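Local coordinates for protein Two-component system sensor histidine kinase (Bacteroides thetaiotaomicron, PDB 3OTT) that probably senses saccharides through the extracellular beta-propeller and beta-sandwich part present here and relays the signal to its histidine kinase and DNA-binding regions, at residues B[159-164]-B[175-180]; B[121-126]-B[141-146]; B[376-379]-B[385-388]; B[343-348]-B[402-407]. All blocks are in the same frame, centred on the assembly; numbering follows the deposited sequence.

Interaction 1. Residues B[159-164]-B[175-180]; sequences IYVGTY and GKFEGI
Val-161 and Phe-177 meet on one side of a propeller blade, Tyr-160 and Ile-180 on the other. Each touch is narrow: CG2 of Val-161 lies 4.0 Å from CE2 of Phe-177, the two side chains crossing at nearly a right angle. Val-161 places CG1 anti to its backbone N (chi1 177°), and CG2 is thereby the branch offered to the ring. In the second pair the methyl CD1 of Ile-180 comes to the edge of the Tyr-160 ring, close to the ring plane, 3.8 Å from CE2 and 4.1 Å from CD2. All four side chains are buried, yet the segments share only 127 Å², and the nearest backbones, Val-161 CA and Phe-177 CA, are 8.9 Å apart. These two apolar pairs are the tight part; the loose part is the exposed Lys-176 and Glu-178. Glu-178 forms a salt bridge with Arg-169, which also hydrogen-bonds Tyr-160 OH, linking the solvent-facing carboxylate to the phenol. Strand 166-171 runs between strands 159-163 and 176-180, which explains the wide backbone spacing. Tyr-160 and Ile-180 rest on Tyr-216 of strand 212-217, and Phe-177 packs on Leu-143 of the preceding loop.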
loop_
_atom_site.group_PDB
_atom_site.type_symbol
_atom_site.label_atom_id
_atom_site.label_comp_id
_atom_site.label_asym_id
_atom_site.label_seq_id
_atom_site.Cartn_x
_atom_site.Cartn_y
_atom_site.Cartn_z
ATOM N N ILE B 159 -14.240 17.991 5.257
ATOM C CA ILE B 159 -13.776 18.821 6.350
ATOM C C ILE B 159 -14.904 19.160 7.284
ATOM O O ILE B 159 -15.872 19.814 6.869
ATOM C CB ILE B 159 -13.111 20.120 5.853
ATOM C CG1 ILE B 159 -11.973 19.847 4.848
ATOM C CG2 ILE B 159 -12.696 20.980 6.988
ATOM C CD1 ILE B 159 -10.720 19.182 5.431
ATOM N N TYR B 160 -14.733 18.769 8.562
ATOM C CA TYR B 160 -15.713 18.989 9.606
ATOM C C TYR B 160 -15.217 20.063 10.532
ATOM O O TYR B 160 -14.085 20.013 10.965
ATOM C CB TYR B 160 -16.032 17.681 10.368
ATOM C CG TYR B 160 -16.879 16.710 9.551
ATOM C CD1 TYR B 160 -16.286 15.800 8.725
ATOM C CD2 TYR B 160 -18.273 16.742 9.606
ATOM C CE1 TYR B 160 -17.019 14.894 8.001
ATOM C CE2 TYR B 160 -19.052 15.867 8.848
ATOM C CZ TYR B 160 -18.401 14.958 8.020
ATOM O OH TYR B 160 -19.106 14.078 7.252
ATOM N N VAL B 161 -16.056 21.036 10.858
ATOM C CA VAL B 161 -15.629 22.196 11.662
ATOM C C VAL B 161 -16.582 22.362 12.861
ATOM O O VAL B 161 -17.772 22.657 12.684
ATOM C CB VAL B 161 -15.642 23.492 10.798
ATOM C CG1 VAL B 161 -15.275 24.769 11.642
ATOM C CG2 VAL B 161 -14.773 23.308 9.617
ATOM N N GLY B 162 -16.043 22.204 14.077
ATOM C CA GLY B 162 -16.791 22.386 15.313
ATOM C C GLY B 162 -16.545 23.783 15.861
ATOM O O GLY B 162 -15.400 24.215 16.027
ATOM N N THR B 163 -17.618 24.485 16.193
ATOM C CA THR B 163 -17.550 25.878 16.569
ATOM C C THR B 163 -18.231 26.142 17.912
ATOM O O THR B 163 -18.763 25.238 18.545
ATOM C CB THR B 163 -18.212 26.823 15.508
ATOM O OG1 THR B 163 -19.642 26.814 15.617
ATOM C CG2 THR B 163 -17.723 26.572 14.038
ATOM N N TYR B 164 -18.183 27.401 18.330
ATOM C CA TYR B 164 -18.899 27.892 19.485
ATOM C C TYR B 164 -20.409 27.587 19.340
ATOM O O TYR B 164 -21.082 27.315 20.325
ATOM C CB TYR B 164 -18.656 29.403 19.603
ATOM C CG TYR B 164 -19.308 30.037 20.767
ATOM C CD1 TYR B 164 -20.346 30.943 20.594
ATOM C CD2 TYR B 164 -18.920 29.722 22.053
ATOM C CE1 TYR B 164 -20.983 31.508 21.660
ATOM C CE2 TYR B 164 -19.565 30.291 23.136
ATOM C CZ TYR B 164 -20.596 31.185 22.928
ATOM O OH TYR B 164 -21.224 31.777 24.032
ATOM N N GLY B 175 -17.646 26.672 -1.918
ATOM C CA GLY B 175 -16.886 27.312 -0.852
ATOM C C GLY B 175 -17.689 27.729 0.391
ATOM O O GLY B 175 -17.257 28.623 1.142
ATOM N N LYS B 176 -18.833 27.086 0.624
ATOM C CA LYS B 176 -19.642 27.395 1.779
ATOM C C LYS B 176 -19.677 26.246 2.808
ATOM O O LYS B 176 -19.081 25.216 2.618
ATOM C CB LYS B 176 -21.067 27.728 1.342
ATOM C CG LYS B 176 -21.218 29.019 0.590
ATOM C CD LYS B 176 -22.709 29.443 0.723
ATOM C CE LYS B 176 -23.122 30.494 -0.347
ATOM N NZ LYS B 176 -22.426 31.792 -0.091
ATOM N N PHE B 177 -20.412 26.417 3.887
ATOM C CA PHE B 177 -20.485 25.377 4.866
ATOM C C PHE B 177 -21.916 24.912 5.106
ATOM O O PHE B 177 -22.786 25.694 5.342
ATOM C CB PHE B 177 -19.825 25.833 6.186
ATOM C CG PHE B 177 -18.347 26.062 6.055
ATOM C CD1 PHE B 177 -17.860 27.253 5.499
ATOM C CD2 PHE B 177 -17.433 25.092 6.485
ATOM C CE1 PHE B 177 -16.506 27.442 5.348
ATOM C CE2 PHE B 177 -16.062 25.297 6.379
ATOM C CZ PHE B 177 -15.600 26.472 5.796
ATOM N N GLU B 178 -22.105 23.614 5.145
ATOM C CA GLU B 178 -23.419 23.077 5.437
ATOM C C GLU B 178 -23.517 22.747 6.946
ATOM O O GLU B 178 -22.682 21.990 7.454
ATOM C CB GLU B 178 -23.577 21.787 4.605
ATOM C CG GLU B 178 -24.882 21.065 4.894
ATOM C CD GLU B 178 -25.016 19.670 4.217
ATOM O OE1 GLU B 178 -23.998 19.099 3.684
ATOM O OE2 GLU B 178 -26.175 19.155 4.267
ATOM N N GLY B 179 -24.494 23.289 7.647
ATOM C CA GLY B 179 -24.749 22.935 9.063
ATOM C C GLY B 179 -25.184 21.481 9.298
ATOM O O GLY B 179 -25.755 20.844 8.396
ATOM N N ILE B 180 -24.871 20.944 10.485
ATOM C CA ILE B 180 -25.333 19.609 10.882
ATOM C C ILE B 180 -25.923 19.747 12.271
ATOM O O ILE B 180 -25.187 19.860 13.248
ATOM C CB ILE B 180 -24.216 18.523 10.924
ATOM C CG1 ILE B 180 -23.641 18.299 9.558
ATOM C CG2 ILE B 180 -24.757 17.187 11.444
ATOM C CD1 ILE B 180 -22.193 17.830 9.636
#

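Interaction 2. Residues B[121-126]-B[141-146]; sequences NGLYTY and NGLPNN
This is a buried loop-to-strand contact between neighbouring blades, in which Leu-143 and Asn-146 of segment 141-146, the loop that follows helix 138-141, lie against Asn-121, Gly-122 and Leu-123, where the chain enters the third strand of its blade. Its apolar half is the leucine pair. Leu-143 CD1 sits 4.0 Å from Leu-123 CB and 4.1 Å from Leu-123 CD2. Leu-143 CD2 is 4.2 Å from Leu-123 CD2, so both methyls of Leu-143 bear on one branch of its partner. The side chains cross at about a right angle. Leu-123 holds CG anti to its backbone N (chi1 176°), which carries CD2 across to the loop, and Phe-177 of strand 176-180 packs on both leucines.

The other half is polar but not bonded across the contact. The carbonyl O of Asn-146 comes within 2.8 Å of Gly-122 N, but the angle is too poor for a hydrogen bond; the same oxygen is 3.5 Å from Asn-121 C. The two asparagine amides stand nearly perpendicular, their planes 80° apart, and Asn-121 ND2 reaches the CB of Asn-146 at 4.1 Å rather than its amide. Asn-146 OD1 instead makes a weak hydrogen bond with Thr-138 N. Gly-122 has phi 162°, a backbone conformation suited to glycine. Chain order gives the setting: strand 133-136 ends one four-stranded blade, 148-153 begins the next, and the connecting loop is wedged against the earlier blade, as in the crossings between successive blades of a beta-propeller.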
loop_
_atom_site.group_PDB
_atom_site.type_symbol
_atom_site.label_atom_id
_atom_site.label_comp_id
_atom_site.label_asym_id
_atom_site.label_seq_id
_atom_site.Cartn_x
_atom_site.Cartn_y
_atom_site.Cartn_z
ATOM N N ASN B 121 -11.244 33.879 16.647
ATOM C CA ASN B 121 -12.044 34.730 15.751
ATOM C C ASN B 121 -11.933 34.519 14.237
ATOM O O ASN B 121 -11.968 35.468 13.490
ATOM C CB ASN B 121 -11.961 36.237 16.143
ATOM C CG ASN B 121 -13.244 37.067 15.656
ATOM O OD1 ASN B 121 -13.140 38.042 14.886
ATOM N ND2 ASN B 121 -14.422 36.655 16.116
ATOM N N GLY B 122 -11.835 33.274 13.781
ATOM C CA GLY B 122 -11.956 32.956 12.363
ATOM C C GLY B 122 -11.388 31.580 12.007
ATOM O O GLY B 122 -10.688 30.929 12.807
ATOM N N LEU B 123 -11.709 31.151 10.789
ATOM C CA LEU B 123 -11.282 29.914 10.224
ATOM C C LEU B 123 -10.487 30.251 8.991
ATOM O O LEU B 123 -10.887 31.149 8.209
ATOM C CB LEU B 123 -12.494 29.034 9.827
ATOM C CG LEU B 123 -12.234 27.698 9.117
ATOM C CD1 LEU B 123 -11.539 26.675 10.066
ATOM C CD2 LEU B 123 -13.545 27.093 8.513
ATOM N N TYR B 124 -9.365 29.522 8.801
ATOM C CA TYR B 124 -8.434 29.901 7.744
ATOM C C TYR B 124 -7.888 28.680 7.046
ATOM O O TYR B 124 -7.875 27.567 7.582
ATOM C CB TYR B 124 -7.244 30.747 8.307
ATOM C CG TYR B 124 -7.711 31.936 9.111
ATOM C CD1 TYR B 124 -8.093 31.792 10.446
ATOM C CD2 TYR B 124 -7.805 33.206 8.518
ATOM C CE1 TYR B 124 -8.539 32.896 11.187
ATOM C CE2 TYR B 124 -8.212 34.293 9.237
ATOM C CZ TYR B 124 -8.605 34.126 10.563
ATOM O OH TYR B 124 -9.013 35.207 11.270
ATOM N N THR B 125 -7.401 28.920 5.855
ATOM C CA THR B 125 -6.628 27.957 5.144
ATOM C C THR B 125 -5.225 28.521 4.915
ATOM O O THR B 125 -5.032 29.749 4.756
ATOM C CB THR B 125 -7.436 27.604 3.887
ATOM O OG1 THR B 125 -8.021 26.298 4.062
ATOM C CG2 THR B 125 -6.725 27.678 2.685
ATOM N N TYR B 126 -4.235 27.628 4.946
ATOM C CA TYR B 126 -2.860 28.004 4.666
ATOM C C TYR B 126 -2.212 27.007 3.731
ATOM O O TYR B 126 -2.014 25.856 4.090
ATOM C CB TYR B 126 -2.053 28.098 5.957
ATOM C CG TYR B 126 -0.653 28.664 5.775
ATOM C CD1 TYR B 126 -0.445 29.883 5.094
ATOM C CD2 TYR B 126 0.472 27.984 6.269
ATOM C CE1 TYR B 126 0.842 30.444 4.947
ATOM C CE2 TYR B 126 1.763 28.526 6.118
ATOM C CZ TYR B 126 1.945 29.746 5.462
ATOM O OH TYR B 126 3.225 30.269 5.307
ATOM N N ASN B 141 -19.342 32.705 3.983
ATOM C CA ASN B 141 -19.298 31.244 3.815
ATOM C C ASN B 141 -20.391 30.417 4.544
ATOM O O ASN B 141 -20.478 29.206 4.339
ATOM C CB ASN B 141 -17.880 30.703 4.052
ATOM C CG ASN B 141 -16.787 31.552 3.354
ATOM O OD1 ASN B 141 -16.358 32.602 3.872
ATOM N ND2 ASN B 141 -16.327 31.085 2.185
ATOM N N GLY B 142 -21.240 31.075 5.331
ATOM C CA GLY B 142 -22.321 30.399 6.081
ATOM C C GLY B 142 -21.789 29.619 7.280
ATOM O O GLY B 142 -22.398 28.639 7.715
ATOM N N LEU B 143 -20.641 30.016 7.820
ATOM C CA LEU B 143 -20.193 29.409 9.079
ATOM C C LEU B 143 -21.212 29.695 10.181
ATOM O O LEU B 143 -21.800 30.770 10.200
ATOM C CB LEU B 143 -18.828 29.937 9.470
ATOM C CG LEU B 143 -17.612 29.242 8.888
ATOM C CD1 LEU B 143 -16.395 29.934 9.454
ATOM C CD2 LEU B 143 -17.611 27.745 9.250
ATOM N N PRO B 144 -21.462 28.730 11.091
ATOM C CA PRO B 144 -22.461 29.088 12.128
ATOM C C PRO B 144 -21.885 30.120 13.133
ATOM O O PRO B 144 -22.627 30.925 13.691
ATOM C CB PRO B 144 -22.844 27.736 12.775
ATOM C CG PRO B 144 -21.763 26.778 12.365
ATOM C CD PRO B 144 -21.123 27.298 11.103
ATOM N N ASN B 145 -20.560 30.141 13.288
ATOM C CA ASN B 145 -19.885 31.060 14.219
ATOM C C ASN B 145 -18.406 31.140 13.760
ATOM O O ASN B 145 -17.960 30.266 13.051
ATOM C CB ASN B 145 -20.098 30.561 15.667
ATOM C CG ASN B 145 -19.694 31.573 16.727
ATOM O OD1 ASN B 145 -18.503 31.743 16.997
ATOM N ND2 ASN B 145 -20.671 32.230 17.358
ATOM N N ASN B 146 -17.704 32.234 14.053
ATOM C CA ASN B 146 -16.275 32.418 13.723
ATOM C C ASN B 146 -15.331 31.896 14.806
ATOM O O ASN B 146 -14.133 31.843 14.580
ATOM C CB ASN B 146 -15.968 33.914 13.514
ATOM C CG ASN B 146 -16.720 34.494 12.295
ATOM O OD1 ASN B 146 -16.720 33.891 11.186
ATOM N ND2 ASN B 146 -17.398 35.645 12.498
#

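Interaction 3. Residues B[376-379]-B[385-388]; sequences RHIY and QLWI
His-377 and Ile-388 touch through the backbone: His-377 O lies 3.2 Å from Ile-388 CA, a CA-H...O contact. His-377 and Arg-376 both face Ala-389, a classic beta bulge, and Arg-376 turns to other partners, a salt bridge with Asp-391 and a hydrogen bond with Gln-129 O of the second subunit. Next, Ile-378 forms a non-hydrogen-bonded antiparallel pair with Ile-388. The two side chains lie side by side and point the same way, CG2 to CG2 4.0 Å, and Ile-378 CG2 also meets Leu-386 CD2 at 4.0 Å. Tyr-379 ends the walk in a hydrogen-bonded pair with Trp-387. Tyr-379 N donates to Trp-387 O over 2.9 Å (155° at the hydrogen), in the carbonyl plane, and Trp-387 N returns a straighter bond to Tyr-379 O, 2.7 Å and 169°. With Tyr-379 CG anti to its backbone N (chi1 174°), Trp-387 CD1 lies obliquely off the ring, 4.3 Å from Tyr-379 CD2. Their polar ends bond elsewhere: Tyr-379 OH with Glu-426 N, Trp-387 NE1 with Asp-381 OD2. Register therefore rests on backbone bonds, whereas side chains add apolar packing, aliphatic on the isoleucine face and aromatic on the Tyr-379 face.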
loop_
_atom_site.group_PDB
_atom_site.type_symbol
_atom_site.label_atom_id
_atom_site.label_comp_id
_atom_site.label_asym_id
_atom_site.label_seq_id
_atom_site.Cartn_x
_atom_site.Cartn_y
_atom_site.Cartn_z
ATOM N N ARG B 376 4.619 -24.881 -0.100
ATOM C CA ARG B 376 4.203 -25.940 0.834
ATOM C C ARG B 376 5.330 -26.339 1.811
ATOM O O ARG B 376 5.065 -26.858 2.871
ATOM C CB ARG B 376 3.623 -27.146 0.076
ATOM C CG ARG B 376 2.735 -26.769 -1.111
ATOM C CD ARG B 376 1.764 -27.794 -1.583
ATOM N NE ARG B 376 0.743 -27.844 -0.619
ATOM C CZ ARG B 376 -0.563 -27.613 -0.761
ATOM N NH1 ARG B 376 -1.179 -27.315 -1.922
ATOM N NH2 ARG B 376 -1.244 -27.731 0.360
ATOM N N HIS B 377 6.572 -26.012 1.493
ATOM C CA HIS B 377 7.663 -26.364 2.376
ATOM C C HIS B 377 8.944 -25.685 1.956
ATOM O O HIS B 377 9.190 -25.503 0.757
ATOM C CB HIS B 377 7.878 -27.875 2.504
ATOM C CG HIS B 377 8.659 -28.263 3.724
ATOM N ND1 HIS B 377 9.753 -29.107 3.677
ATOM C CD2 HIS B 377 8.536 -27.880 5.017
ATOM C CE1 HIS B 377 10.238 -29.259 4.901
ATOM N NE2 HIS B 377 9.507 -28.529 5.732
ATOM N N ILE B 378 9.690 -25.233 2.962
ATOM C CA ILE B 378 10.994 -24.626 2.780
ATOM C C ILE B 378 12.039 -25.457 3.575
ATOM O O ILE B 378 11.832 -25.765 4.761
ATOM C CB ILE B 378 10.988 -23.146 3.248
ATOM C CG1 ILE B 378 9.784 -22.422 2.658
ATOM C CG2 ILE B 378 12.331 -22.439 2.854
ATOM C CD1 ILE B 378 9.483 -21.003 3.343
ATOM N N TYR B 379 13.168 -25.783 2.936
ATOM C CA TYR B 379 14.153 -26.659 3.490
ATOM C C TYR B 379 15.575 -26.258 3.083
ATOM O O TYR B 379 15.868 -25.920 1.925
ATOM C CB TYR B 379 13.858 -28.058 3.004
ATOM C CG TYR B 379 14.882 -29.107 3.381
ATOM C CD1 TYR B 379 14.992 -29.553 4.709
ATOM C CD2 TYR B 379 15.709 -29.647 2.426
ATOM C CE1 TYR B 379 15.924 -30.507 5.076
ATOM C CE2 TYR B 379 16.656 -30.610 2.770
ATOM C CZ TYR B 379 16.746 -31.035 4.101
ATOM O OH TYR B 379 17.634 -31.994 4.446
ATOM N N GLN B 385 22.127 -25.626 0.622
ATOM C CA GLN B 385 21.349 -25.184 -0.516
ATOM C C GLN B 385 19.858 -25.098 -0.074
ATOM O O GLN B 385 19.333 -25.976 0.615
ATOM C CB GLN B 385 21.511 -26.164 -1.675
ATOM C CG GLN B 385 22.939 -26.338 -2.290
ATOM C CD GLN B 385 23.322 -25.163 -3.160
ATOM O OE1 GLN B 385 22.587 -24.783 -4.082
ATOM N NE2 GLN B 385 24.456 -24.546 -2.848
ATOM N N LEU B 386 19.180 -24.047 -0.523
ATOM C CA LEU B 386 17.834 -23.763 -0.117
ATOM C C LEU B 386 16.845 -24.418 -1.133
ATOM O O LEU B 386 16.899 -24.093 -2.314
ATOM C CB LEU B 386 17.657 -22.248 -0.100
ATOM C CG LEU B 386 16.466 -21.663 0.697
ATOM C CD1 LEU B 386 15.219 -21.771 -0.042
ATOM C CD2 LEU B 386 16.286 -22.319 2.061
ATOM N N TRP B 387 15.986 -25.321 -0.662
ATOM C CA TRP B 387 14.967 -25.910 -1.514
ATOM C C TRP B 387 13.507 -25.522 -1.121
ATOM O O TRP B 387 13.218 -25.339 0.055
ATOM C CB TRP B 387 15.053 -27.407 -1.492
ATOM C CG TRP B 387 16.400 -27.962 -2.000
ATOM C CD1 TRP B 387 17.502 -28.176 -1.254
ATOM C CD2 TRP B 387 16.708 -28.438 -3.314
ATOM N NE1 TRP B 387 18.488 -28.716 -2.003
ATOM C CE2 TRP B 387 18.033 -28.901 -3.279
ATOM C CE3 TRP B 387 15.989 -28.538 -4.509
ATOM C CZ2 TRP B 387 18.664 -29.434 -4.384
ATOM C CZ3 TRP B 387 16.600 -29.060 -5.603
ATOM C CH2 TRP B 387 17.936 -29.503 -5.544
ATOM N N ILE B 388 12.600 -25.403 -2.097
ATOM C CA ILE B 388 11.208 -25.139 -1.744
ATOM C C ILE B 388 10.317 -26.161 -2.463
ATOM O O ILE B 388 10.632 -26.577 -3.614
ATOM C CB ILE B 388 10.771 -23.661 -1.997
ATOM C CG1 ILE B 388 11.018 -23.301 -3.446
ATOM C CG2 ILE B 388 11.567 -22.603 -1.063
ATOM C CD1 ILE B 388 10.151 -22.096 -3.907
#

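Interaction 4. Residues B[343-348]-B[402-407]; sequences NGLIRF and RQFIHY
Leu-345 reaches Phe-404 through a single methyl. Followed outward, its CB is still 5.8 Å from Phe-404 CZ, and CG, set anti to the backbone N (chi1 176°), is 5.0 Å from it. The side chain then forks. CD1 turns from the ring and packs on CD1 of Ile-378, while CD2 comes to 3.6 Å from Phe-404 CZ and 4.1 Å from CE2, approaching obliquely; CD2 also lies against CG2 of Ile-388. The leucine fills the angle between a phenyl ring and two isoleucines. Tyr-361 meets the same ring edge-to-face.

A second touch is made by arginines. Arg-347 NH1 approaches the aliphatic CG of Arg-402 at 4.1 Å rather than its guanidinium, and the planes of the two charged groups are 59° apart. The like charges stay separated, NH1 of Arg-347 lying 5.9 Å from NE of Arg-402. Arg-402 has positive phi and, with Gln-403, faces Asp-398 in a G1 beta bulge. Backbones remain distant, no CA pair being closer than the 10.0 Å between Arg-347 CA and Arg-402 CA, so side chains alone span the gap. Strand 344-348 belongs to one blade and 403-410 to the next: face-to-face blade packing of a beta-propeller.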
loop_
_atom_site.group_PDB
_atom_site.type_symbol
_atom_site.label_atom_id
_atom_site.label_comp_id
_atom_site.label_asym_id
_atom_site.label_seq_id
_atom_site.Cartn_x
_atom_site.Cartn_y
_atom_site.Cartn_z
ATOM N N ASN B 343 0.378 -16.946 -1.326
ATOM C CA ASN B 343 0.650 -15.947 -2.356
ATOM C C ASN B 343 2.132 -15.695 -2.561
ATOM O O ASN B 343 2.554 -14.524 -2.560
ATOM C CB ASN B 343 -0.024 -14.600 -2.009
ATOM C CG ASN B 343 -0.080 -13.623 -3.238
ATOM O OD1 ASN B 343 -0.037 -14.052 -4.418
ATOM N ND2 ASN B 343 -0.157 -12.311 -2.952
ATOM N N GLY B 344 2.929 -16.757 -2.715
ATOM C CA GLY B 344 4.364 -16.576 -2.994
ATOM C C GLY B 344 5.284 -16.545 -1.768
ATOM O O GLY B 344 4.876 -16.855 -0.630
ATOM N N LEU B 345 6.531 -16.150 -1.976
ATOM C CA LEU B 345 7.561 -16.360 -0.970
ATOM C C LEU B 345 8.397 -15.098 -0.776
ATOM O O LEU B 345 8.970 -14.568 -1.726
ATOM C CB LEU B 345 8.464 -17.537 -1.407
ATOM C CG LEU B 345 9.697 -17.943 -0.592
ATOM C CD1 LEU B 345 9.382 -18.542 0.773
ATOM C CD2 LEU B 345 10.625 -18.929 -1.391
ATOM N N ILE B 346 8.531 -14.681 0.468
ATOM C CA ILE B 346 9.189 -13.442 0.773
ATOM C C ILE B 346 10.512 -13.714 1.501
ATOM O O ILE B 346 10.502 -14.405 2.543
ATOM C CB ILE B 346 8.292 -12.536 1.605
ATOM C CG1 ILE B 346 6.913 -12.382 0.944
ATOM C CG2 ILE B 346 8.950 -11.146 1.840
ATOM C CD1 ILE B 346 5.880 -11.749 1.876
ATOM N N ARG B 347 11.610 -13.184 0.923
ATOM C CA ARG B 347 12.919 -13.148 1.555
ATOM C C ARG B 347 13.228 -11.776 2.157
ATOM O O ARG B 347 13.088 -10.751 1.481
ATOM C CB ARG B 347 14.025 -13.363 0.527
ATOM C CG ARG B 347 15.310 -13.867 1.091
ATOM C CD ARG B 347 16.360 -13.785 0.019
ATOM N NE ARG B 347 16.954 -12.456 0.009
ATOM C CZ ARG B 347 18.076 -12.136 -0.629
ATOM N NH1 ARG B 347 18.729 -13.054 -1.325
ATOM N NH2 ARG B 347 18.561 -10.900 -0.532
ATOM N N PHE B 348 13.714 -11.766 3.395
ATOM C CA PHE B 348 13.973 -10.502 4.065
ATOM C C PHE B 348 14.935 -10.747 5.224
ATOM O O PHE B 348 15.116 -11.896 5.627
ATOM C CB PHE B 348 12.629 -9.830 4.498
ATOM C CG PHE B 348 11.860 -10.588 5.537
ATOM C CD1 PHE B 348 11.096 -11.715 5.189
ATOM C CD2 PHE B 348 11.870 -10.164 6.875
ATOM C CE1 PHE B 348 10.348 -12.435 6.195
ATOM C CE2 PHE B 348 11.144 -10.868 7.867
ATOM C CZ PHE B 348 10.392 -12.039 7.523
ATOM N N ARG B 402 19.952 -14.669 -7.261
ATOM C CA ARG B 402 18.745 -14.281 -6.546
ATOM C C ARG B 402 17.515 -14.807 -7.279
ATOM O O ARG B 402 16.487 -14.191 -7.279
ATOM C CB ARG B 402 18.730 -12.764 -6.288
ATOM C CG ARG B 402 19.772 -12.317 -5.194
ATOM C CD ARG B 402 19.914 -10.779 -4.969
ATOM N NE ARG B 402 20.168 -10.055 -6.226
ATOM C CZ ARG B 402 19.422 -9.057 -6.723
ATOM N NH1 ARG B 402 18.371 -8.582 -6.056
ATOM N NH2 ARG B 402 19.748 -8.498 -7.888
ATOM N N GLN B 403 17.682 -15.952 -7.934
ATOM C CA GLN B 403 16.641 -16.574 -8.729
ATOM C C GLN B 403 16.511 -18.050 -8.323
ATOM O O GLN B 403 17.523 -18.696 -7.909
ATOM C CB GLN B 403 16.897 -16.439 -10.249
ATOM C CG GLN B 403 16.931 -14.999 -10.825
ATOM C CD GLN B 403 15.603 -14.232 -10.673
ATOM O OE1 GLN B 403 14.512 -14.813 -10.682
ATOM N NE2 GLN B 403 15.696 -12.943 -10.519
ATOM N N PHE B 404 15.279 -18.564 -8.397
ATOM C CA PHE B 404 15.031 -20.029 -8.301
ATOM C C PHE B 404 15.279 -20.778 -9.593
ATOM O O PHE B 404 15.097 -20.233 -10.676
ATOM C CB PHE B 404 13.613 -20.334 -7.768
ATOM C CG PHE B 404 13.491 -20.008 -6.314
ATOM C CD1 PHE B 404 13.908 -20.938 -5.336
ATOM C CD2 PHE B 404 13.120 -18.753 -5.922
ATOM C CE1 PHE B 404 13.868 -20.607 -4.021
ATOM C CE2 PHE B 404 13.089 -18.412 -4.589
ATOM C CZ PHE B 404 13.458 -19.320 -3.644
ATOM N N ILE B 405 15.731 -22.022 -9.454
ATOM C CA ILE B 405 15.932 -22.943 -10.574
ATOM C C ILE B 405 14.873 -24.020 -10.388
ATOM O O ILE B 405 14.800 -24.639 -9.323
ATOM C CB ILE B 405 17.333 -23.629 -10.537
ATOM C CG1 ILE B 405 18.425 -22.671 -10.961
ATOM C CG2 ILE B 405 17.384 -24.872 -11.466
ATOM C CD1 ILE B 405 19.087 -21.998 -9.852
ATOM N N HIS B 406 14.085 -24.251 -11.434
ATOM C CA HIS B 406 12.958 -25.133 -11.407
ATOM C C HIS B 406 13.395 -26.480 -11.974
ATOM O O HIS B 406 14.250 -26.520 -12.886
ATOM C CB HIS B 406 11.875 -24.521 -12.293
ATOM C CG HIS B 406 10.642 -25.369 -12.421
ATOM N ND1 HIS B 406 10.409 -26.177 -13.510
ATOM C CD2 HIS B 406 9.578 -25.532 -11.600
ATOM C CE1 HIS B 406 9.244 -26.798 -13.363
ATOM N NE2 HIS B 406 8.716 -26.414 -12.218
ATOM N N TYR B 407 12.821 -27.550 -11.424
ATOM C CA TYR B 407 13.050 -28.923 -11.875
ATOM C C TYR B 407 11.751 -29.709 -12.095
ATOM O O TYR B 407 10.823 -29.662 -11.269
ATOM C CB TYR B 407 13.902 -29.723 -10.840
ATOM C CG TYR B 407 15.209 -29.092 -10.462
ATOM C CD1 TYR B 407 16.358 -29.283 -11.250
ATOM C CD2 TYR B 407 15.309 -28.284 -9.333
ATOM C CE1 TYR B 407 17.559 -28.700 -10.926
ATOM C CE2 TYR B 407 16.528 -27.707 -8.973
ATOM C CZ TYR B 407 17.654 -27.926 -9.774
ATOM O OH TYR B 407 18.848 -27.314 -9.434
#

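In the fold
From the N terminus, interaction 2 comes first: it closes the short path from strand 122-127 through helix 138-141 to the loop leading into the next blade. Interaction 1 follows in series, joining the second and fourth strands of that blade. Their centres are 8 Å apart and they touch, Phe-177 N lying 2.8 Å from Asn-141 O in a probable hydrogen bond. Interaction 4, its centre about 53 and 57 Å from those of interactions 1 and 2, closes the longest loop, spanning 53 residues between two adjacent blades. The hairpin of interaction 3 falls within that span, and the two contacts share packing, their centres 9 Å apart. No pair of contacts crosses along the chain.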